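Local coordinates for protein AvrA (Salmonella typhimurium, PDB 6BE0) that probably transfers acetyl groups from acetyl-CoA to serine and threonine residues of target proteins, as a bacterial effector of the YopJ family that binds inositol hexakisphosphate, at residues 52-57 with 288-293; 99-104 with 128-133; 198-203 with 234-239. All coordinates share one frame; numbering follows the deposited sequence.

Interaction 1: residues 52-57 with 288-293. With IHP (inositol hexakisphosphate), chain B.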
loop_
_atom_site.group_PDB
_atom_site.type_symbol
_atom_site.label_atom_id
_atom_site.label_comp_id
_atom_site.label_asym_id
_atom_site.label_seq_id
_atom_site.Cartn_x
_atom_site.Cartn_y
_atom_site.Cartn_z
ATOM N N SER A 52 11.194 -19.779 8.673
ATOM C CA SER A 52 12.079 -20.089 9.790
ATOM C C SER A 52 12.268 -18.875 10.694
ATOM O O SER A 52 12.219 -18.986 11.921
ATOM C CB SER A 52 13.436 -20.574 9.275
ATOM O OG SER A 52 14.331 -20.809 10.346
ATOM N N GLU A 53 12.481 -17.720 10.075
ATOM C CA GLU A 53 12.738 -16.486 10.805
ATOM C C GLU A 53 11.524 -16.038 11.617
ATOM O O GLU A 53 11.663 -15.327 12.612
ATOM C CB GLU A 53 13.161 -15.384 9.833
ATOM C CG GLU A 53 14.570 -15.575 9.285
ATOM C CD GLU A 53 14.803 -14.843 7.977
ATOM O OE1 GLU A 53 13.952 -14.016 7.591
ATOM O OE2 GLU A 53 15.841 -15.099 7.332
ATOM N N ILE A 54 10.338 -16.459 11.192
ATOM C CA ILE A 54 9.117 -16.186 11.942
ATOM C C ILE A 54 9.060 -17.054 13.196
ATOM O O ILE A 54 8.667 -16.591 14.265
ATOM C CB ILE A 54 7.855 -16.428 11.079
ATOM C CG1 ILE A 54 7.696 -15.296 10.062
ATOM C CG2 ILE A 54 6.595 -16.521 11.947
ATOM C CD1 ILE A 54 6.611 -15.529 9.026
ATOM N N ILE A 55 9.464 -18.313 13.061
ATOM C CA ILE A 55 9.360 -19.274 14.155
ATOM C C ILE A 55 10.373 -18.997 15.265
ATOM O O ILE A 55 10.047 -19.135 16.446
ATOM C CB ILE A 55 9.543 -20.721 13.641
ATOM C CG1 ILE A 55 8.426 -21.065 12.651
ATOM C CG2 ILE A 55 9.538 -21.716 14.803
ATOM C CD1 ILE A 55 8.602 -22.393 11.938
ATOM N N ASP A 56 11.594 -18.614 14.896
ATOM C CA ASP A 56 12.635 -18.357 15.892
ATOM C C ASP A 56 12.595 -16.911 16.396
ATOM O O ASP A 56 13.306 -16.553 17.335
ATOM C CB ASP A 56 14.023 -18.691 15.326
ATOM C CG ASP A 56 14.368 -17.894 14.078
ATOM O OD1 ASP A 56 15.192 -18.384 13.276
ATOM O OD2 ASP A 56 13.831 -16.784 13.891
ATOM N N GLY A 57 11.766 -16.085 15.763
ATOM C CA GLY A 57 11.538 -14.725 16.223
ATOM C C GLY A 57 12.546 -13.701 15.731
ATOM O O GLY A 57 12.481 -12.534 16.118
ATOM N N ALA A 288 1.698 -9.133 7.646
ATOM C CA ALA A 288 2.417 -8.685 6.460
ATOM C C ALA A 288 3.564 -9.630 6.120
ATOM O O ALA A 288 3.820 -9.906 4.949
ATOM C CB ALA A 288 2.942 -7.271 6.662
ATOM N N HIS A 289 4.252 -10.128 7.143
ATOM C CA HIS A 289 5.354 -11.061 6.931
ATOM C C HIS A 289 4.846 -12.371 6.338
ATOM O O HIS A 289 5.517 -12.987 5.510
ATOM C CB HIS A 289 6.098 -11.325 8.241
ATOM C CG HIS A 289 6.951 -10.179 8.690
ATOM N ND1 HIS A 289 6.431 -9.055 9.295
ATOM C CD2 HIS A 289 8.288 -9.981 8.614
ATOM C CE1 HIS A 289 7.413 -8.216 9.577
ATOM N NE2 HIS A 289 8.549 -8.754 9.173
ATOM N N LYS A 290 3.659 -12.792 6.760
ATOM C CA LYS A 290 3.032 -13.982 6.198
ATOM C C LYS A 290 2.572 -13.714 4.769
ATOM O O LYS A 290 2.605 -14.609 3.925
ATOM C CB LYS A 290 1.853 -14.438 7.061
ATOM C CG LYS A 290 2.269 -15.077 8.382
ATOM C CD LYS A 290 1.089 -15.292 9.322
ATOM C CE LYS A 290 0.155 -16.387 8.828
ATOM N NZ LYS A 290 -0.979 -16.615 9.771
ATOM N N LYS A 291 2.152 -12.482 4.492
ATOM C CA LYS A 291 1.699 -12.124 3.151
ATOM C C LYS A 291 2.854 -12.180 2.155
ATOM O O LYS A 291 2.669 -12.585 1.007
ATOM C CB LYS A 291 1.065 -10.731 3.135
ATOM C CG LYS A 291 0.416 -10.359 1.798
ATOM C CD LYS A 291 -0.738 -11.295 1.449
ATOM C CE LYS A 291 -1.378 -10.949 0.112
ATOM N NZ LYS A 291 -2.041 -9.619 0.126
ATOM N N ARG A 292 4.040 -11.769 2.595
ATOM C CA ARG A 292 5.235 -11.865 1.761
ATOM C C ARG A 292 5.453 -13.311 1.333
ATOM O O ARG A 292 5.758 -13.588 0.173
ATOM C CB ARG A 292 6.472 -11.347 2.503
ATOM C CG ARG A 292 7.771 -11.543 1.724
ATOM C CD ARG A 292 8.995 -11.049 2.478
ATOM N NE ARG A 292 8.997 -9.596 2.650
ATOM C CZ ARG A 292 8.716 -8.960 3.784
ATOM N NH1 ARG A 292 8.404 -9.628 4.889
ATOM N NH2 ARG A 292 8.753 -7.635 3.816
ATOM N N ILE A 293 5.294 -14.225 2.285
ATOM C CA ILE A 293 5.491 -15.646 2.029
ATOM C C ILE A 293 4.470 -16.158 1.016
ATOM O O ILE A 293 4.812 -16.910 0.104
ATOM C CB ILE A 293 5.395 -16.465 3.336
ATOM C CG1 ILE A 293 6.521 -16.050 4.289
ATOM C CG2 ILE A 293 5.468 -17.964 3.044
ATOM C CD1 ILE A 293 6.423 -16.654 5.672
HETATM C C1 IHP B . -7.754 -12.366 -1.320
HETATM C C2 IHP B . -6.506 -11.613 -0.876
HETATM C C3 IHP B . -6.179 -11.902 0.579
HETATM C C4 IHP B . -6.073 -13.393 0.822
HETATM C C5 IHP B . -7.423 -14.026 0.540
HETATM C C6 IHP B . -7.796 -13.841 -0.923
HETATM O O11 IHP B . -7.876 -12.233 -2.725
HETATM P P1 IHP B . -8.941 -11.189 -3.291
HETATM O O21 IHP B . -8.359 -10.480 -4.493
HETATM O O31 IHP B . -9.287 -10.153 -2.243
HETATM O O41 IHP B . -10.187 -11.929 -3.700
HETATM O O12 IHP B . -5.390 -11.954 -1.728
HETATM P P2 IHP B . -4.711 -10.841 -2.626
HETATM O O22 IHP B . -5.746 -10.119 -3.455
HETATM O O32 IHP B . -3.997 -9.824 -1.768
HETATM O O42 IHP B . -3.712 -11.491 -3.558
HETATM O O13 IHP B . -4.967 -11.239 0.944
HETATM P P3 IHP B . -5.027 -10.011 1.958
HETATM O O23 IHP B . -4.041 -8.952 1.530
HETATM O O33 IHP B . -6.410 -9.405 1.997
HETATM O O43 IHP B . -4.658 -10.483 3.340
HETATM O O14 IHP B . -5.597 -13.662 2.154
HETATM P P4 IHP B . -6.460 -13.424 3.496
HETATM O O24 IHP B . -5.593 -12.743 4.531
HETATM O O34 IHP B . -7.678 -12.566 3.242
HETATM O O44 IHP B . -6.891 -14.749 4.062
HETATM O O15 IHP B . -7.438 -15.414 0.876
HETATM P P5 IHP B . -8.794 -16.062 1.377
HETATM O O25 IHP B . -9.960 -15.161 1.031
HETATM O O35 IHP B . -8.977 -17.400 0.706
HETATM O O45 IHP B . -8.767 -16.264 2.872
HETATM O O16 IHP B . -6.936 -14.616 -1.756
HETATM P P6 IHP B . -7.565 -15.550 -2.842
HETATM O O26 IHP B . -6.508 -16.474 -3.389
HETATM O O36 IHP B . -8.676 -16.369 -2.237
HETATM O O46 IHP B . -8.118 -14.729 -3.980
#
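With CG1 anti to their own carbonyl carbons (chi1 -74° and -63°) and CD1 extended beyond it, Ile54 and Ile293 reach toward each other and meet tip to tip, CD1 of Ile54 lying 3.5 Å from CD1 of Ile293. This one methyl carries the contact from the side of residues 52-57. It also lies 4.3 Å from CB of His289, and at 4.4 Å it brushes CG of Lys290, so it sits over the bases of His289 and Lys290 and against the tip of Ile293. Lys290 offers only the base of its chain here; its amine leads away to a hydrogen bond with Asn275. The imidazole of His289 turns toward Trp59, which it meets edge-to-face.

The contact thus joins helix 40-55, near its C-terminal end, to helix 287-300, the last helix of the chain in this YopJ-family acetyltransferase, and no hydrogen bond crosses between the two segments. Leu50 and Glu51, a turn earlier on helix 40-55, continue the cover over Ile293. Arg292 pairs with Glu185 and Asp68.

From the same helix Lys291 extends to inositol hexakisphosphate. CG starts anti to the backbone N, and bends at chi2 and chi4 carry NZ between two phosphate groups, where it donates to O23 at 2.5 Å and to O32 of the ligand at 2.7 Å. The bond from Lys291 NZ to the bridging O13 is weak. Ile188 and Ala192 of helix 186-199 line the aliphatic part of this lysine on its way to the phosphates.

Interaction 2: residues 99-104 with 128-133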
loop_
_atom_site.group_PDB
_atom_site.type_symbol
_atom_site.label_atom_id
_atom_site.label_comp_id
_atom_site.label_asym_id
_atom_site.label_seq_id
_atom_site.Cartn_x
_atom_site.Cartn_y
_atom_site.Cartn_z
ATOM N N SER A 99 6.398 10.920 -14.717
ATOM C CA SER A 99 6.459 10.785 -16.167
ATOM C C SER A 99 5.578 9.623 -16.624
ATOM O O SER A 99 5.052 9.638 -17.735
ATOM C CB SER A 99 7.901 10.582 -16.636
ATOM O OG SER A 99 8.424 9.352 -16.174
ATOM N N SER A 100 5.416 8.622 -15.762
ATOM C CA SER A 100 4.512 7.509 -16.044
ATOM C C SER A 100 3.062 7.938 -15.855
ATOM O O SER A 100 2.171 7.466 -16.559
ATOM C CB SER A 100 4.816 6.307 -15.148
ATOM O OG SER A 100 6.035 5.688 -15.513
ATOM N N ILE A 101 2.826 8.829 -14.897
ATOM C CA ILE A 101 1.494 9.389 -14.700
ATOM C C ILE A 101 1.093 10.188 -15.939
ATOM O O ILE A 101 -0.058 10.134 -16.376
ATOM C CB ILE A 101 1.428 10.285 -13.440
ATOM C CG1 ILE A 101 1.476 9.415 -12.182
ATOM C CG2 ILE A 101 0.150 11.123 -13.423
ATOM C CD1 ILE A 101 1.683 10.188 -10.892
ATOM N N LYS A 102 2.047 10.920 -16.505
ATOM C CA LYS A 102 1.797 11.681 -17.723
ATOM C C LYS A 102 1.469 10.745 -18.881
ATOM O O LYS A 102 0.520 10.983 -19.622
ATOM C CB LYS A 102 3.005 12.551 -18.078
ATOM C CG LYS A 102 2.714 13.597 -19.146
ATOM C CD LYS A 102 3.931 14.453 -19.444
ATOM C CE LYS A 102 3.627 15.489 -20.527
ATOM N NZ LYS A 102 2.926 16.714 -20.011
ATOM N N GLU A 103 2.254 9.681 -19.030
ATOM C CA GLU A 103 2.030 8.708 -20.096
ATOM C C GLU A 103 0.645 8.089 -19.993
ATOM O O GLU A 103 -0.089 8.015 -20.977
ATOM C CB GLU A 103 3.085 7.595 -20.057
ATOM C CG GLU A 103 4.115 7.655 -21.174
ATOM C CD GLU A 103 3.482 7.663 -22.553
ATOM O OE1 GLU A 103 3.561 8.705 -23.237
ATOM O OE2 GLU A 103 2.906 6.630 -22.952
ATOM N N THR A 104 0.297 7.643 -18.791
ATOM C CA THR A 104 -0.960 6.943 -18.559
ATOM C C THR A 104 -2.155 7.826 -18.911
ATOM O O THR A 104 -3.135 7.358 -19.491
ATOM C CB THR A 104 -1.065 6.479 -17.094
ATOM O OG1 THR A 104 0.028 5.603 -16.795
ATOM C CG2 THR A 104 -2.372 5.745 -16.842
ATOM N N VAL A 128 0.529 4.477 -5.349
ATOM C CA VAL A 128 -0.220 5.629 -5.836
ATOM C C VAL A 128 -1.452 5.156 -6.593
ATOM O O VAL A 128 -1.355 4.259 -7.427
ATOM C CB VAL A 128 0.637 6.514 -6.769
ATOM C CG1 VAL A 128 -0.184 7.679 -7.321
ATOM C CG2 VAL A 128 1.867 7.024 -6.041
ATOM N N ASP A 129 -2.604 5.754 -6.303
ATOM C CA ASP A 129 -3.818 5.465 -7.056
ATOM C C ASP A 129 -4.099 6.589 -8.045
ATOM O O ASP A 129 -4.089 7.767 -7.683
ATOM C CB ASP A 129 -5.015 5.270 -6.126
ATOM C CG ASP A 129 -6.188 4.587 -6.816
ATOM O OD1 ASP A 129 -5.958 3.807 -7.766
ATOM O OD2 ASP A 129 -7.341 4.822 -6.404
ATOM N N PHE A 130 -4.350 6.202 -9.291
ATOM C CA PHE A 130 -4.557 7.138 -10.392
ATOM C C PHE A 130 -5.967 6.972 -10.952
ATOM O O PHE A 130 -6.388 5.865 -11.281
ATOM C CB PHE A 130 -3.499 6.904 -11.479
ATOM C CG PHE A 130 -3.716 7.703 -12.732
ATOM C CD1 PHE A 130 -3.103 8.933 -12.902
ATOM C CD2 PHE A 130 -4.516 7.211 -13.749
ATOM C CE1 PHE A 130 -3.295 9.662 -14.061
ATOM C CE2 PHE A 130 -4.712 7.935 -14.907
ATOM C CZ PHE A 130 -4.102 9.162 -15.064
ATOM N N ARG A 131 -6.694 8.080 -11.054
ATOM C CA ARG A 131 -8.092 8.051 -11.473
ATOM C C ARG A 131 -8.472 9.343 -12.192
ATOM O O ARG A 131 -8.370 10.426 -11.613
ATOM C CB ARG A 131 -8.998 7.839 -10.252
ATOM C CG ARG A 131 -10.495 7.734 -10.552
ATOM C CD ARG A 131 -10.925 6.296 -10.805
ATOM N NE ARG A 131 -10.773 5.448 -9.622
ATOM C CZ ARG A 131 -11.714 5.252 -8.701
ATOM N NH1 ARG A 131 -12.899 5.839 -8.803
ATOM N NH2 ARG A 131 -11.469 4.459 -7.666
ATOM N N VAL A 132 -8.900 9.237 -13.449
ATOM C CA VAL A 132 -9.449 10.398 -14.145
ATOM C C VAL A 132 -10.958 10.356 -13.953
ATOM O O VAL A 132 -11.594 9.310 -14.087
ATOM C CB VAL A 132 -9.081 10.455 -15.660
ATOM C CG1 VAL A 132 -7.619 10.082 -15.886
ATOM C CG2 VAL A 132 -9.988 9.576 -16.501
ATOM N N MET A 133 -11.514 11.509 -13.614
ATOM C CA MET A 133 -12.904 11.617 -13.214
ATOM C C MET A 133 -13.431 12.923 -13.780
ATOM O O MET A 133 -12.834 13.976 -13.561
ATOM C CB MET A 133 -13.017 11.571 -11.692
ATOM C CG MET A 133 -14.410 11.335 -11.151
ATOM S SD MET A 133 -14.377 11.012 -9.376
ATOM C CE MET A 133 -13.768 9.327 -9.352
#
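The ring of Phe130 packs under two methyl groups of the helix, both on the same side of its plane. CG2 of Ile101 sits 3.8 Å from CE1 of Phe130 and also near CD1, while CG2 of Thr104 comes to 3.7 Å from CE2 and near CD2, across the ring from the carbons that Ile101 touches. Both methyls approach obliquely. They are one helical turn apart, and the ring reaches up beneath the pair from the strand. The closest pair of CA atoms, those of Ile101 and Phe130, is 7.8 Å apart. The Phe130 side chain, with CG anti to the backbone N (chi1 173°), spans that gap. The side chains of Thr104 and Phe130 overlap while running antiparallel to each other.

Thr104 can present a methyl because its hydroxyl is turned back onto its own helix: OG1 lies beside the backbone N and donates to the carbonyl O of Ser100 at 2.8 Å. That oxygen also accepts the backbone N of Thr104, at 2.9 Å from Ser100 O, and the two donors arrive from opposite faces of the carbonyl plane. The hydroxyl's partner is thus supplied within the helix, leaving an apolar surface for the ring.

In the fold, this is helix 94-106 laid against the mixed five-stranded sheet on its central strand 125-133. Phe114 and Ala112 of strand 111-117 and Val139 of strand 136-143 extend the hydrophobic layer on both sides of that strand.

Away from this layer the helix has a looser, more solvent-facing side. Glu103 is exposed there, and Lys102 leaves the helix away from the strand, its NZ hydrogen-bonded to O of Glu165. On the far face of the sheet, Asp129 forms a salt bridge with Arg113 and a hydrogen bond with His208, and Arg131 makes a cation-pi contact with Phe201.

Interaction 3: residues 198-203 with 234-239. With IHP (inositol hexakisphosphate), chain B.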
loop_
_atom_site.group_PDB
_atom_site.type_symbol
_atom_site.label_atom_id
_atom_site.label_comp_id
_atom_site.label_asym_id
_atom_site.label_seq_id
_atom_site.Cartn_x
_atom_site.Cartn_y
_atom_site.Cartn_z
ATOM N N GLN A 198 -7.986 -1.590 -6.535
ATOM C CA GLN A 198 -8.763 -2.056 -7.678
ATOM C C GLN A 198 -10.107 -2.624 -7.230
ATOM O O GLN A 198 -11.151 -2.278 -7.781
ATOM C CB GLN A 198 -7.974 -3.113 -8.458
ATOM C CG GLN A 198 -8.819 -4.038 -9.331
ATOM C CD GLN A 198 -9.683 -3.289 -10.323
ATOM O OE1 GLN A 198 -9.423 -2.126 -10.636
ATOM N NE2 GLN A 198 -10.722 -3.952 -10.823
ATOM N N LEU A 199 -10.070 -3.497 -6.230
ATOM C CA LEU A 199 -11.262 -4.199 -5.771
ATOM C C LEU A 199 -12.259 -3.265 -5.089
ATOM O O LEU A 199 -13.465 -3.516 -5.101
ATOM C CB LEU A 199 -10.866 -5.325 -4.816
ATOM C CG LEU A 199 -9.956 -6.392 -5.428
ATOM C CD1 LEU A 199 -9.283 -7.215 -4.340
ATOM C CD2 LEU A 199 -10.746 -7.288 -6.369
ATOM N N GLU A 200 -11.748 -2.188 -4.497
ATOM C CA GLU A 200 -12.584 -1.220 -3.792
ATOM C C GLU A 200 -12.795 0.026 -4.645
ATOM O O GLU A 200 -12.897 1.135 -4.122
ATOM C CB GLU A 200 -11.946 -0.837 -2.454
ATOM C CG GLU A 200 -11.662 -2.012 -1.528
ATOM C CD GLU A 200 -12.917 -2.613 -0.927
ATOM O OE1 GLU A 200 -14.029 -2.147 -1.261
ATOM O OE2 GLU A 200 -12.788 -3.553 -0.112
ATOM N N PHE A 201 -12.858 -0.173 -5.958
ATOM C CA PHE A 201 -12.963 0.927 -6.912
ATOM C C PHE A 201 -14.079 1.908 -6.557
ATOM O O PHE A 201 -13.832 3.103 -6.400
ATOM C CB PHE A 201 -13.190 0.379 -8.323
ATOM C CG PHE A 201 -13.229 1.440 -9.387
ATOM C CD1 PHE A 201 -14.407 2.109 -9.678
ATOM C CD2 PHE A 201 -12.086 1.769 -10.096
ATOM C CE1 PHE A 201 -14.444 3.087 -10.652
ATOM C CE2 PHE A 201 -12.118 2.745 -11.071
ATOM C CZ PHE A 201 -13.298 3.404 -11.350
ATOM N N MET A 202 -15.302 1.403 -6.434
ATOM C CA MET A 202 -16.454 2.250 -6.144
ATOM C C MET A 202 -16.348 2.909 -4.769
ATOM O O MET A 202 -16.712 4.074 -4.602
ATOM C CB MET A 202 -17.748 1.437 -6.228
ATOM C CG MET A 202 -18.051 0.869 -7.609
ATOM S SD MET A 202 -18.135 2.113 -8.918
ATOM C CE MET A 202 -19.325 3.271 -8.243
ATOM N N ASN A 203 -15.850 2.165 -3.785
ATOM C CA ASN A 203 -15.708 2.690 -2.429
ATOM C C ASN A 203 -14.681 3.815 -2.336
ATOM O O ASN A 203 -14.614 4.518 -1.325
ATOM C CB ASN A 203 -15.315 1.571 -1.460
ATOM C CG ASN A 203 -16.485 0.676 -1.085
ATOM O OD1 ASN A 203 -17.647 1.070 -1.193
ATOM N ND2 ASN A 203 -16.178 -0.532 -0.628
ATOM N N VAL A 234 -12.792 -1.268 4.879
ATOM C CA VAL A 234 -12.210 -2.154 5.883
ATOM C C VAL A 234 -11.052 -2.983 5.332
ATOM O O VAL A 234 -10.089 -3.266 6.044
ATOM C CB VAL A 234 -13.278 -3.114 6.457
ATOM C CG1 VAL A 234 -12.695 -3.979 7.569
ATOM C CG2 VAL A 234 -14.479 -2.329 6.971
ATOM N N SER A 235 -11.148 -3.365 4.063
ATOM C CA SER A 235 -10.181 -4.274 3.452
ATOM C C SER A 235 -8.758 -3.711 3.433
ATOM O O SER A 235 -7.795 -4.453 3.239
ATOM C CB SER A 235 -10.615 -4.615 2.027
ATOM O OG SER A 235 -10.682 -3.452 1.223
ATOM N N PHE A 236 -8.629 -2.404 3.635
ATOM C CA PHE A 236 -7.322 -1.754 3.652
ATOM C C PHE A 236 -6.562 -2.012 4.952
ATOM O O PHE A 236 -5.342 -1.862 5.003
ATOM C CB PHE A 236 -7.482 -0.247 3.442
ATOM C CG PHE A 236 -7.613 0.156 2.002
ATOM C CD1 PHE A 236 -8.502 -0.494 1.165
ATOM C CD2 PHE A 236 -6.853 1.193 1.489
ATOM C CE1 PHE A 236 -8.624 -0.126 -0.160
ATOM C CE2 PHE A 236 -6.972 1.567 0.165
ATOM C CZ PHE A 236 -7.859 0.907 -0.660
ATOM N N TYR A 237 -7.290 -2.404 5.995
ATOM C CA TYR A 237 -6.733 -2.493 7.343
ATOM C C TYR A 237 -6.532 -3.924 7.826
ATOM O O TYR A 237 -6.360 -4.162 9.021
ATOM C CB TYR A 237 -7.646 -1.751 8.319
ATOM C CG TYR A 237 -7.776 -0.286 8.003
ATOM C CD1 TYR A 237 -7.057 0.662 8.716
ATOM C CD2 TYR A 237 -8.605 0.151 6.980
ATOM C CE1 TYR A 237 -7.168 2.006 8.426
ATOM C CE2 TYR A 237 -8.720 1.492 6.681
ATOM C CZ TYR A 237 -8.001 2.415 7.407
ATOM O OH TYR A 237 -8.114 3.754 7.114
ATOM N N LYS A 238 -6.544 -4.877 6.903
ATOM C CA LYS A 238 -6.417 -6.279 7.275
ATOM C C LYS A 238 -5.041 -6.584 7.862
ATOM O O LYS A 238 -4.910 -7.446 8.732
ATOM C CB LYS A 238 -6.679 -7.172 6.065
ATOM C CG LYS A 238 -8.085 -7.032 5.497
ATOM C CD LYS A 238 -8.297 -7.923 4.281
ATOM C CE LYS A 238 -8.188 -9.397 4.642
ATOM N NZ LYS A 238 -8.579 -10.278 3.511
ATOM N N HIS A 239 -4.023 -5.868 7.389
ATOM C CA HIS A 239 -2.648 -6.094 7.834
ATOM C C HIS A 239 -2.193 -5.073 8.872
ATOM O O HIS A 239 -0.999 -4.966 9.149
ATOM C CB HIS A 239 -1.691 -6.059 6.639
ATOM C CG HIS A 239 -1.970 -7.109 5.610
ATOM N ND1 HIS A 239 -1.743 -8.450 5.835
ATOM C CD2 HIS A 239 -2.454 -7.015 4.348
ATOM C CE1 HIS A 239 -2.077 -9.138 4.759
ATOM N NE2 HIS A 239 -2.512 -8.292 3.842
HETATM C C1 IHP B . -7.754 -12.366 -1.320
HETATM C C2 IHP B . -6.506 -11.613 -0.876
HETATM C C3 IHP B . -6.179 -11.902 0.579
HETATM C C4 IHP B . -6.073 -13.393 0.822
HETATM C C5 IHP B . -7.423 -14.026 0.540
HETATM C C6 IHP B . -7.796 -13.841 -0.923
HETATM O O11 IHP B . -7.876 -12.233 -2.725
HETATM P P1 IHP B . -8.941 -11.189 -3.291
HETATM O O21 IHP B . -8.359 -10.480 -4.493
HETATM O O31 IHP B . -9.287 -10.153 -2.243
HETATM O O41 IHP B . -10.187 -11.929 -3.700
HETATM O O12 IHP B . -5.390 -11.954 -1.728
HETATM P P2 IHP B . -4.711 -10.841 -2.626
HETATM O O22 IHP B . -5.746 -10.119 -3.455
HETATM O O32 IHP B . -3.997 -9.824 -1.768
HETATM O O42 IHP B . -3.712 -11.491 -3.558
HETATM O O13 IHP B . -4.967 -11.239 0.944
HETATM P P3 IHP B . -5.027 -10.011 1.958
HETATM O O23 IHP B . -4.041 -8.952 1.530
HETATM O O33 IHP B . -6.410 -9.405 1.997
HETATM O O43 IHP B . -4.658 -10.483 3.340
HETATM O O14 IHP B . -5.597 -13.662 2.154
HETATM P P4 IHP B . -6.460 -13.424 3.496
HETATM O O24 IHP B . -5.593 -12.743 4.531
HETATM O O34 IHP B . -7.678 -12.566 3.242
HETATM O O44 IHP B . -6.891 -14.749 4.062
HETATM O O15 IHP B . -7.438 -15.414 0.876
HETATM P P5 IHP B . -8.794 -16.062 1.377
HETATM O O25 IHP B . -9.960 -15.161 1.031
HETATM O O35 IHP B . -8.977 -17.400 0.706
HETATM O O45 IHP B . -8.767 -16.264 2.872
HETATM O O16 IHP B . -6.936 -14.616 -1.756
HETATM P P6 IHP B . -7.565 -15.550 -2.842
HETATM O O26 IHP B . -6.508 -16.474 -3.389
HETATM O O36 IHP B . -8.676 -16.369 -2.237
HETATM O O46 IHP B . -8.118 -14.729 -3.980
#
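Glu200 turns its carboxylate to Ser235 and lays its aliphatic part along the rim of Phe236. A bend at chi2 (-72°) brings OE2 to the serine, whose hydroxyl donates a very short bond, 2.5 Å from Ser235 OG to Glu200 OE2. The other oxygen, OE1, accepts ND2 of Asn203 at 2.8 Å; the amide comes in on the syn side, 31° out of the carboxylate plane. Each carboxylate oxygen thus has its own donor, which restrains the group's rotation.

The phenyl ring of Phe236 meets Glu200 at its edge: CG of Glu200 lies 3.8 Å from CE1 of Phe236, near the ring plane. The two side chains lie antiparallel, with carboxylate and ring planes 54° apart. Leu193 and Leu197 of helix 186-199 also pack on Phe236.

Further along, Lys238 NZ reaches two phosphate groups, with O34 of the ligand at 2.5 Å and O33 at 2.8 Å. His239 offers its ring edge, NE2 donating to O23 at 2.8 Å, while ND1 is hydrogen-bonded to OG of Ser287. With Lys196, Lys263 and Lys291, Lys238 and His239 make up much of the basic side of the inositol hexakisphosphate pocket of this YopJ-family acetyltransferase.

From the N terminus, helix 40-55 supplies the first half of interaction 1, whose partner on helix 287-300 comes near the chain's end, so its loop encloses both other contacts. Interaction 2 closes a short loop from helix 94-106 to strand 125-133 in the mixed sheet. Interaction 3 follows in series, joining the end of helix 186-199 to the loop before helix 243-252. Interactions 1 and 2 lie on opposite sides of the chain's centre, their nearest atoms about 15 Å apart. Interaction 3 touches both: His239 packs on Lys291, and a probable hydrogen bond joins Arg131 to Phe201. Interactions 1 and 3 also share the bound inositol hexakisphosphate.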